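PDB 3B55: succinoglycan biosynthesis protein from Bacillus cereus ATCC 14579, which binds a calcium ion and, as a member of the erythromycin esterase family, may act as a hydrolase, its substrate being unknown. Local coordinates for residues 82-87 / 346-351. The protein carries 1 engineered substitution. Residues are numbered along the deposited sequence; the frame is centred on the assembly and turned at random.
With CA (calcium ion), chain B.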
loop_
_atom_site.group_PDB
_atom_site.type_symbol
_atom_site.label_atom_id
_atom_site.label_comp_id
_atom_site.label_asym_id
_atom_site.label_seq_id
_atom_site.Cartn_x
_atom_site.Cartn_y
_atom_site.Cartn_z
ATOM N N GLU A 82 -0.475 -0.030 7.818
ATOM C CA GLU A 82 -1.602 0.019 8.748
ATOM C C GLU A 82 -1.727 -1.348 9.394
ATOM O O GLU A 82 -1.780 -2.359 8.701
ATOM C CB GLU A 82 -2.903 0.424 8.028
ATOM C CG GLU A 82 -3.074 -0.142 6.629
ATOM C CD GLU A 82 -4.082 0.665 5.812
ATOM O OE1 GLU A 82 -3.908 1.902 5.697
ATOM O OE2 GLU A 82 -5.049 0.075 5.284
ATOM N N ALA A 83 -1.738 -1.378 10.723
ATOM C CA ALA A 83 -1.833 -2.641 11.445
ATOM C C ALA A 83 -3.032 -3.446 10.972
ATOM O O ALA A 83 -3.011 -4.668 11.002
ATOM C CB ALA A 83 -1.921 -2.389 12.955
ATOM N N THR A 84 -4.066 -2.745 10.528
ATOM C CA THR A 84 -5.291 -3.366 10.040
ATOM C C THR A 84 -6.019 -2.415 9.100
ATOM O O THR A 84 -5.837 -1.199 9.182
ATOM C CB THR A 84 -6.262 -3.689 11.187
ATOM O OG1 THR A 84 -7.522 -4.081 10.637
ATOM C CG2 THR A 84 -6.482 -2.455 12.078
ATOM N N HIS A 85 -6.853 -2.966 8.223
ATOM C CA HIS A 85 -7.617 -2.142 7.293
ATOM C C HIS A 85 -8.952 -1.690 7.865
ATOM O O HIS A 85 -9.741 -1.066 7.159
ATOM C CB HIS A 85 -7.908 -2.895 6.002
ATOM C CG HIS A 85 -6.706 -3.113 5.154
ATOM N ND1 HIS A 85 -5.694 -2.183 5.048
ATOM C CD2 HIS A 85 -6.376 -4.124 4.319
ATOM C CE1 HIS A 85 -4.796 -2.607 4.181
ATOM N NE2 HIS A 85 -5.188 -3.781 3.725
ATOM N N GLY A 86 -9.215 -1.990 9.131
ATOM C CA GLY A 86 -10.497 -1.598 9.694
ATOM C C GLY A 86 -10.510 -0.746 10.951
ATOM O O GLY A 86 -11.437 -0.855 11.748
ATOM N N ALA A 87 -9.507 0.106 11.138
ATOM C CA ALA A 87 -9.474 0.966 12.319
ATOM C C ALA A 87 -9.432 2.446 11.940
ATOM O O ALA A 87 -8.651 2.864 11.078
ATOM C CB ALA A 87 -8.284 0.615 13.205
ATOM N N GLY A 346 -9.054 -2.226 21.819
ATOM C CA GLY A 346 -10.074 -1.623 20.981
ATOM C C GLY A 346 -10.784 -2.573 20.036
ATOM O O GLY A 346 -10.612 -3.790 20.109
ATOM N N GLN A 347 -11.587 -1.999 19.144
ATOM C CA GLN A 347 -12.337 -2.768 18.165
ATOM C C GLN A 347 -12.054 -2.264 16.759
ATOM O O GLN A 347 -11.686 -1.104 16.566
ATOM C CB GLN A 347 -13.833 -2.683 18.462
ATOM C CG GLN A 347 -14.179 -3.104 19.879
ATOM C CD GLN A 347 -15.662 -3.063 20.156
ATOM O OE1 GLN A 347 -16.411 -3.950 19.740
ATOM N NE2 GLN A 347 -16.102 -2.018 20.851
ATOM N N TYR A 348 -12.234 -3.137 15.778
ATOM C CA TYR A 348 -11.973 -2.784 14.394
ATOM C C TYR A 348 -12.894 -3.549 13.461
ATOM O O TYR A 348 -13.513 -4.538 13.863
ATOM C CB TYR A 348 -10.524 -3.116 14.040
ATOM C CG TYR A 348 -10.123 -4.539 14.389
ATOM C CD1 TYR A 348 -9.737 -4.879 15.688
ATOM C CD2 TYR A 348 -10.158 -5.553 13.429
ATOM C CE1 TYR A 348 -9.397 -6.192 16.023
ATOM C CE2 TYR A 348 -9.818 -6.866 13.754
ATOM C CZ TYR A 348 -9.444 -7.175 15.050
ATOM O OH TYR A 348 -9.140 -8.467 15.385
ATOM N N ASN A 349 -12.989 -3.083 12.218
ATOM C CA ASN A 349 -13.815 -3.749 11.225
ATOM C C ASN A 349 -13.039 -4.926 10.646
ATOM O O ASN A 349 -11.827 -4.841 10.401
ATOM C CB ASN A 349 -14.188 -2.806 10.077
ATOM C CG ASN A 349 -15.252 -1.801 10.465
ATOM O OD1 ASN A 349 -16.260 -2.150 11.077
ATOM N ND2 ASN A 349 -15.037 -0.544 10.101
ATOM N N VAL A 350 -13.747 -6.027 10.433
ATOM C CA VAL A 350 -13.156 -7.228 9.867
ATOM C C VAL A 350 -14.309 -8.065 9.331
ATOM O O VAL A 350 -15.446 -7.896 9.770
ATOM C CB VAL A 350 -12.393 -8.034 10.941
ATOM C CG1 VAL A 350 -13.366 -8.556 12.007
ATOM C CG2 VAL A 350 -11.647 -9.182 10.293
ATOM N N LYS A 351 -14.031 -8.939 8.368
ATOM C CA LYS A 351 -15.074 -9.801 7.824
ATOM C C LYS A 351 -15.336 -10.933 8.820
ATOM O O LYS A 351 -14.403 -11.591 9.276
ATOM C CB LYS A 351 -14.649 -10.375 6.472
ATOM C CG LYS A 351 -14.682 -9.349 5.341
ATOM C CD LYS A 351 -14.361 -9.993 4.003
ATOM C CE LYS A 351 -14.490 -8.997 2.861
ATOM N NZ LYS A 351 -13.918 -9.525 1.585
HETATM CA CA CA B . -4.551 -5.450 2.152
#
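Gly-86 and Asn-349 join the calcium-binding loop, with His-85, that follows strand 77-82 of the mixed central sheet to strand 346-351 of a two-stranded antiparallel hairpin. Asn-349 N donates to Gly-86 O at 2.8 Å, nearly straight at the hydrogen (171°), the donor lying somewhat off the carbonyl plane. Gly-86, lacking a side chain, also brings its CA to within 3.6 Å of Asn-349 O in a CH···O contact. The loop is shaped by an ST turn: with OG1 of Thr-84 anti to its own N, the hydroxyl accepts from Gly-86 N at 3.1 Å while meeting the Tyr-348 ring obliquely at CD2. Tyr-348 holds CG between its N and carbonyl carbon (chi1 52°), which swings the ring past Thr-84 toward Phe-405, its edge-to-face partner, and leaves CB 3.3 Å from Gly-86 O, with Ala-87 CB more loosely apposed. Asn-349 packs CB over Gly-86, and its ND2 bonds Ser-439 OG. His-85 turns away from the strand; Glu-82 OE2, whose carboxylate also pairs with Lys-94, lies at the ring edge, implausibly close to ND1 (2.4 Å), so that His-carboxylate hydrogen bond is doubtful in detail. NE2 meets the calcium ion, shared with Glu-113, at 2.4 Å.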